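Local coordinates for putative oxygenase (Streptomyces viridochromogenes Tue57, PDB 4XAA), which probably acts as a metal-dependent, 2-oxoglutarate-using oxygenase of the phytanoyl-CoA dioxygenase family, in the oxidative steps of orthosomycin biosynthesis, at residues A[23-28]-A[184-189]; A[30-35]-A[141-146]; A[110-115]-A[207-212]. All coordinates share one frame; numbering follows the deposited sequence.

Contact 1: residues A[23-28]-A[184-189]; sequences AGPVLA and QGDVVV
A23 and V187 meet through the straighter of the two backbone bonds here: A23 N gives to V187 O at 2.9 Å, with 162° at the hydrogen. V187 N in turn donates to G24 O at 3.1 Å, but from well above the carbonyl plane. V187 thus bonds to two successive residues of the other strand. A water extends the link past the end of the pairing, accepting from L27 N (2.8 Å) and donating to G185 O. P25 CA makes a CA-H...O contact with the same G185 O. This is the edge of the large antiparallel sheet of a double-stranded beta-helix, where 20-25 lies outermost beside 186-191. D186 brings OD1 to 3.6 Å from G24 CA and lies alongside the P25 ring; its OD2 is held by S183 N and the N22 amide. With V26 CG2 anti to the carbonyl carbon and V187 CG2 set likewise, the two methyls meet at 3.6 Å while the side chains cross at about a right angle. A23 CB rests against V187 O. L95 of helix 90-100 packs on V26 and V187, and F99 of that helix on A23 and V189.

Contact 2: residues A[30-35]-A[141-146]; sequences DAIARL and ICLDDA
I32 and I141 make the nearest approach of this apolar contact, in which aliphatic side-chain groups come closest. I32 CD1 reaches I141 CG2 at 3.8 Å, the two side chains crossing obliquely. I32 has CG1 anti to the carbonyl carbon (chi1 -65°), and the further turn at chi2 (-54°) brings CD1 toward the strand from a CB that does not itself point there; I141 meets it with its short branch, CG2, which is anti to the backbone N. One turn along the helix, L35 presents its backbone-proximal CB, 4.0 Å from L143 CD2. The same methyl is 4.4 Å from I32 CG2, so L143 packs against both helix residues.

The setting is the packing of helix 29-47 across the large sheet of the double-stranded beta-helix, at the point where strand 136-142, which runs between 207-215 and 186-191, passes into a loop. I210 of the adjoining strand adds its side chain to L35 and L143, W80 and L86 extend the apolar surroundings of L35, and K36 and A39 of the helix also touch L143.

Polar interactions belong to the flanks. On the helix, R34 NH2 forms a salt bridge with D30 OD1 at 2.6 Å, coming from the anti side and 32° out of the carboxylate plane; R34 NE makes a weak bond to the same oxygen, and A31 CA lies over one face of the guanidinium. The clasp spans one helical turn, on a face turned away from the strand. On the other segment, D145 OD1 accepts from Q184 N, a residue of the 184-189 segment that pairs with 23-28.

Contact 3: residues A[110-115]-A[207-212]; sequences ALVLKE and RRTIVI
L111 holds CG opposite the main-chain nitrogen (chi1 180°), and its chi2 turn then carries CD1 to 3.3 Å from T209 O and 4.0 Å from I210 CG1. K114, bent at chi2 (-69°), lays CG against R207 CB at 3.7 Å before its chain climbs away. R207 runs extended beside it, so that K114 CE sits at the edge of the guanidinium, near its plane, while T209 OG1 lies over one face, toward the rim.

Six backbone bonds join these antiparallel strands. A110 with V211, V112 with T209 and K114 with R207 are the hydrogen-bonded pairs, each bonded both ways; K114 N to R207 O is 2.7 Å, at 165°. L111-I210 and L113-R208 are the non-hydrogen-bonded pairs between them. On the A110, V112 and K114 side, V112 sets CG2 at 3.8 Å from T209 CB and CG1 at 3.9 Å from V211 CG2. K114 NZ is hydrogen-bonded to S198 OG, G199 O and A120 O.

The strands lie mid-sheet in the double-stranded beta-helix. Strand 136-142 continues it beyond 207-212, and strand 68-72 beyond 110-115. Helix 29-47 packs on the face of L111, L113, R208 and I210, with A39 on L111, I43 on L113 and R208, and L35 on I210.

All three contacts share one antiparallel sheet, in which 20-25, 186-191, 136-142, 207-215 and 105-114 follow side by side. Contact 2 bridges the other two: G185 N probably bonds to C142 O (2.8 Å) on the contact 1 side, and I141 N to I210 O (2.8 Å) on the contact 3 side, where D144 OD2 and R208 NH1 add a salt bridge at 2.7 Å. Contacts 1 and 3 do not touch, their centres about 14 Å apart. The nickel ion, bound by H125, D127 and H196, is nearest to contact 3, about 7 Å from the V211 side chain; the side chains of V189 (contact 1) and C142 (contact 2) are each about 13 Å from it.

Contact 1: residues A[23-28]-A[184-189]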
# COMPACT_ATOMS: atom_id res chain seq x y z
N ALA A 23 1.13 -8.84 7.92
CA ALA A 23 0.99 -10.30 7.87
C ALA A 23 2.33 -11.01 7.67
O ALA A 23 2.38 -12.23 7.62
CB ALA A 23 0.04 -10.70 6.75
N GLY A 24 3.40 -10.24 7.54
CA GLY A 24 4.69 -10.83 7.27
C GLY A 24 4.80 -11.32 5.85
O GLY A 24 3.96 -11.00 5.02
N PRO A 25 5.85 -12.08 5.55
CA PRO A 25 6.15 -12.60 4.22
C PRO A 25 5.06 -13.51 3.68
O PRO A 25 4.40 -14.24 4.42
CB PRO A 25 7.45 -13.37 4.42
CG PRO A 25 8.06 -12.79 5.66
CD PRO A 25 6.89 -12.45 6.53
N VAL A 26 4.87 -13.46 2.37
CA VAL A 26 3.82 -14.19 1.68
C VAL A 26 4.43 -14.86 0.47
O VAL A 26 4.18 -16.03 0.20
CB VAL A 26 2.68 -13.27 1.23
CG1 VAL A 26 1.71 -14.02 0.36
CG2 VAL A 26 1.97 -12.67 2.43
N LEU A 27 5.24 -14.10 -0.26
CA LEU A 27 5.97 -14.64 -1.39
C LEU A 27 7.40 -14.98 -1.00
O LEU A 27 7.97 -14.35 -0.11
CB LEU A 27 5.97 -13.66 -2.55
CG LEU A 27 4.59 -13.24 -3.05
CD1 LEU A 27 4.70 -12.07 -4.03
CD2 LEU A 27 3.88 -14.44 -3.66
N ALA A 28 7.96 -15.98 -1.67
CA ALA A 28 9.36 -16.30 -1.52
C ALA A 28 10.20 -15.08 -1.83
O ALA A 28 9.93 -14.36 -2.78
CB ALA A 28 9.73 -17.45 -2.45
N GLN A 184 11.31 -5.57 4.18
CA GLN A 184 11.13 -5.98 2.80
C GLN A 184 10.56 -7.40 2.73
O GLN A 184 11.09 -8.32 3.34
CB GLN A 184 12.46 -5.89 2.04
CG GLN A 184 12.47 -6.64 0.73
CD GLN A 184 13.77 -6.48 -0.05
OE1 GLN A 184 14.52 -5.52 0.14
NE2 GLN A 184 14.03 -7.42 -0.95
N GLY A 185 9.46 -7.56 2.02
CA GLY A 185 8.79 -8.84 1.91
C GLY A 185 7.49 -8.88 2.68
O GLY A 185 6.62 -9.70 2.40
N ASP A 186 7.36 -8.00 3.67
CA ASP A 186 6.13 -7.94 4.45
C ASP A 186 4.95 -7.56 3.56
O ASP A 186 5.09 -6.82 2.60
CB ASP A 186 6.25 -6.94 5.59
CG ASP A 186 7.15 -7.44 6.70
OD1 ASP A 186 7.52 -8.64 6.68
OD2 ASP A 186 7.48 -6.63 7.59
N VAL A 187 3.79 -8.10 3.89
CA VAL A 187 2.57 -7.70 3.24
C VAL A 187 1.64 -7.14 4.30
O VAL A 187 1.25 -7.85 5.22
CB VAL A 187 1.90 -8.86 2.50
CG1 VAL A 187 0.56 -8.43 1.96
CG2 VAL A 187 2.80 -9.35 1.38
N VAL A 188 1.33 -5.86 4.18
CA VAL A 188 0.39 -5.21 5.07
C VAL A 188 -0.97 -5.29 4.42
O VAL A 188 -1.09 -5.07 3.22
CB VAL A 188 0.76 -3.76 5.32
CG1 VAL A 188 -0.23 -3.10 6.28
CG2 VAL A 188 2.17 -3.70 5.87
N VAL A 189 -1.99 -5.61 5.20
CA VAL A 189 -3.33 -5.60 4.66
C VAL A 189 -4.17 -4.62 5.47
O VAL A 189 -4.18 -4.66 6.70
CB VAL A 189 -3.91 -7.03 4.64
CG1 VAL A 189 -3.24 -7.86 5.68
CG2 VAL A 189 -5.41 -7.03 4.80
O HOH W 1 6.53 -11.78 0.69

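Contact 2: residues A[30-35]-A[141-146]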
# COMPACT_ATOMS: atom_id res chain seq x y z
N ASP A 30 12.89 -14.47 -3.25
CA ASP A 30 13.34 -14.34 -4.64
C ASP A 30 12.29 -13.66 -5.50
O ASP A 30 12.62 -12.92 -6.41
CB ASP A 30 13.70 -15.71 -5.21
CG ASP A 30 14.12 -15.65 -6.67
OD1 ASP A 30 13.39 -16.21 -7.52
OD2 ASP A 30 15.17 -15.05 -6.96
N ALA A 31 11.02 -13.93 -5.20
CA ALA A 31 9.92 -13.31 -5.93
C ALA A 31 9.81 -11.82 -5.59
O ALA A 31 9.56 -10.99 -6.47
CB ALA A 31 8.62 -14.01 -5.61
N ILE A 32 10.02 -11.50 -4.32
CA ILE A 32 10.04 -10.13 -3.86
C ILE A 32 11.17 -9.39 -4.55
O ILE A 32 11.05 -8.22 -4.92
CB ILE A 32 10.20 -10.06 -2.34
CG1 ILE A 32 8.98 -10.68 -1.66
CG2 ILE A 32 10.40 -8.63 -1.86
CD1 ILE A 32 7.68 -10.07 -2.12
N ALA A 33 12.28 -10.10 -4.76
CA ALA A 33 13.47 -9.49 -5.33
C ALA A 33 13.23 -9.12 -6.79
O ALA A 33 13.68 -8.08 -7.26
CB ALA A 33 14.67 -10.42 -5.20
N ARG A 34 12.53 -9.98 -7.50
CA ARG A 34 12.20 -9.71 -8.89
C ARG A 34 11.17 -8.58 -9.01
O ARG A 34 11.30 -7.72 -9.87
CB ARG A 34 11.70 -10.99 -9.57
CG ARG A 34 12.77 -12.07 -9.66
CD ARG A 34 12.21 -13.36 -10.27
NE ARG A 34 12.04 -14.40 -9.25
CZ ARG A 34 11.02 -15.25 -9.23
NH1 ARG A 34 10.07 -15.18 -10.16
NH2 ARG A 34 10.94 -16.19 -8.26
N LEU A 35 10.17 -8.58 -8.13
CA LEU A 35 9.22 -7.48 -8.09
C LEU A 35 9.95 -6.14 -7.90
O LEU A 35 9.66 -5.17 -8.60
CB LEU A 35 8.19 -7.69 -6.98
CG LEU A 35 7.07 -8.65 -7.36
CD1 LEU A 35 6.11 -8.86 -6.22
CD2 LEU A 35 6.33 -8.12 -8.59
N ILE A 141 2.50 -4.79 -0.60
CA ILE A 141 3.71 -5.59 -0.67
C ILE A 141 4.91 -4.67 -0.59
O ILE A 141 5.22 -3.95 -1.53
CB ILE A 141 3.79 -6.44 -1.96
CG1 ILE A 141 2.49 -7.22 -2.17
CG2 ILE A 141 4.97 -7.37 -1.88
CD1 ILE A 141 2.37 -7.80 -3.57
N CYS A 142 5.59 -4.71 0.55
CA CYS A 142 6.73 -3.84 0.83
C CYS A 142 8.01 -4.35 0.18
O CYS A 142 8.45 -5.47 0.44
CB CYS A 142 6.88 -3.72 2.34
SG CYS A 142 5.26 -3.34 3.05
N LEU A 143 8.60 -3.53 -0.68
CA LEU A 143 9.79 -3.94 -1.39
C LEU A 143 10.98 -3.29 -0.69
O LEU A 143 12.12 -3.48 -1.07
CB LEU A 143 9.73 -3.55 -2.87
CG LEU A 143 8.42 -3.83 -3.62
CD1 LEU A 143 8.47 -3.23 -5.03
CD2 LEU A 143 8.12 -5.32 -3.70
N ASP A 144 10.68 -2.54 0.36
CA ASP A 144 11.71 -1.96 1.21
C ASP A 144 11.39 -2.07 2.71
O ASP A 144 10.23 -2.25 3.11
CB ASP A 144 11.91 -0.49 0.83
CG ASP A 144 12.51 -0.34 -0.55
OD1 ASP A 144 13.69 -0.69 -0.72
OD2 ASP A 144 11.80 0.13 -1.46
N ASP A 145 12.44 -2.00 3.52
CA ASP A 145 12.33 -1.68 4.94
C ASP A 145 11.72 -0.29 5.09
O ASP A 145 12.19 0.66 4.47
CB ASP A 145 13.70 -1.69 5.62
CG ASP A 145 14.25 -3.09 5.83
OD1 ASP A 145 13.85 -4.01 5.08
OD2 ASP A 145 15.07 -3.28 6.75
N ALA A 146 10.68 -0.16 5.90
CA ALA A 146 10.08 1.14 6.12
C ALA A 146 9.67 1.33 7.57
O ALA A 146 9.16 0.42 8.21
CB ALA A 146 8.88 1.32 5.20

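Contact 3: residues A[110-115]-A[207-212]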
# COMPACT_ATOMS: atom_id res chain seq x y z
N ALA A 110 -1.22 -0.73 -7.96
CA ALA A 110 -0.43 0.48 -8.02
C ALA A 110 0.93 0.30 -7.40
O ALA A 110 1.12 -0.49 -6.47
CB ALA A 110 -1.18 1.66 -7.33
N LEU A 111 1.89 1.04 -7.94
CA LEU A 111 3.16 1.20 -7.27
C LEU A 111 3.19 2.59 -6.62
O LEU A 111 3.12 3.61 -7.31
CB LEU A 111 4.31 1.03 -8.25
CG LEU A 111 5.76 1.17 -7.78
CD1 LEU A 111 6.18 0.04 -6.85
CD2 LEU A 111 6.69 1.26 -8.97
N VAL A 112 3.25 2.62 -5.29
CA VAL A 112 3.45 3.87 -4.59
C VAL A 112 4.89 3.94 -4.08
O VAL A 112 5.54 2.90 -3.82
CB VAL A 112 2.44 4.04 -3.45
CG1 VAL A 112 1.08 3.52 -3.90
CG2 VAL A 112 2.90 3.31 -2.22
N LEU A 113 5.38 5.17 -3.98
CA LEU A 113 6.81 5.44 -3.91
C LEU A 113 7.14 6.61 -3.04
O LEU A 113 6.48 7.66 -3.14
CB LEU A 113 7.37 5.77 -5.30
CG LEU A 113 6.93 4.91 -6.46
CD1 LEU A 113 7.25 5.61 -7.72
CD2 LEU A 113 7.69 3.62 -6.33
N LYS A 114 8.18 6.44 -2.24
CA LYS A 114 8.85 7.55 -1.58
C LYS A 114 10.25 7.69 -2.15
O LYS A 114 11.11 6.88 -1.83
CB LYS A 114 8.92 7.33 -0.07
CG LYS A 114 7.59 7.04 0.60
CD LYS A 114 6.66 8.26 0.61
CE LYS A 114 5.34 7.92 1.30
NZ LYS A 114 4.65 9.13 1.82
N GLU A 115 10.47 8.70 -3.00
CA GLU A 115 11.82 9.05 -3.46
C GLU A 115 12.67 9.41 -2.24
O GLU A 115 12.13 9.85 -1.22
CB GLU A 115 11.81 10.26 -4.42
CG GLU A 115 11.07 10.09 -5.75
CD GLU A 115 11.60 11.04 -6.84
OE1 GLU A 115 11.11 10.98 -7.98
OE2 GLU A 115 12.52 11.83 -6.55
N ARG A 207 11.23 4.22 -0.36
CA ARG A 207 10.21 3.31 0.10
C ARG A 207 9.36 2.95 -1.12
O ARG A 207 8.70 3.81 -1.70
CB ARG A 207 9.36 3.89 1.23
CG ARG A 207 8.34 2.85 1.74
CD ARG A 207 7.23 3.43 2.60
NE ARG A 207 6.18 2.43 2.84
CZ ARG A 207 4.87 2.67 2.71
NH1 ARG A 207 4.45 3.87 2.36
NH2 ARG A 207 3.99 1.70 2.95
N ARG A 208 9.41 1.68 -1.52
CA ARG A 208 8.65 1.22 -2.66
C ARG A 208 7.67 0.16 -2.23
O ARG A 208 8.03 -0.78 -1.53
CB ARG A 208 9.57 0.66 -3.74
CG ARG A 208 10.77 1.53 -4.09
CD ARG A 208 11.58 0.84 -5.16
NE ARG A 208 12.98 1.24 -5.23
CZ ARG A 208 13.93 0.81 -4.40
NH1 ARG A 208 13.62 -0.00 -3.41
NH2 ARG A 208 15.18 1.21 -4.56
N THR A 209 6.42 0.30 -2.66
CA THR A 209 5.35 -0.58 -2.24
C THR A 209 4.47 -0.90 -3.44
O THR A 209 4.18 -0.02 -4.25
CB THR A 209 4.51 0.08 -1.11
OG1 THR A 209 5.35 0.30 0.02
CG2 THR A 209 3.35 -0.78 -0.70
N ILE A 210 4.06 -2.15 -3.57
CA ILE A 210 3.03 -2.52 -4.53
C ILE A 210 1.71 -2.68 -3.79
O ILE A 210 1.57 -3.57 -2.96
CB ILE A 210 3.38 -3.84 -5.29
CG1 ILE A 210 4.58 -3.62 -6.21
CG2 ILE A 210 2.20 -4.34 -6.10
CD1 ILE A 210 5.10 -4.88 -6.82
N VAL A 211 0.75 -1.80 -4.06
CA VAL A 211 -0.58 -1.88 -3.47
C VAL A 211 -1.59 -2.47 -4.46
O VAL A 211 -1.79 -1.96 -5.58
CB VAL A 211 -1.10 -0.48 -3.02
CG1 VAL A 211 -2.40 -0.61 -2.23
CG2 VAL A 211 -0.06 0.23 -2.21
N ILE A 212 -2.23 -3.56 -4.03
CA ILE A 212 -3.24 -4.23 -4.83
C ILE A 212 -4.53 -4.22 -4.03
O ILE A 212 -4.55 -4.54 -2.85
CB ILE A 212 -2.81 -5.68 -5.22
CG1 ILE A 212 -1.48 -5.67 -5.98
CG2 ILE A 212 -3.85 -6.38 -6.07
CD1 ILE A 212 -1.09 -7.03 -6.55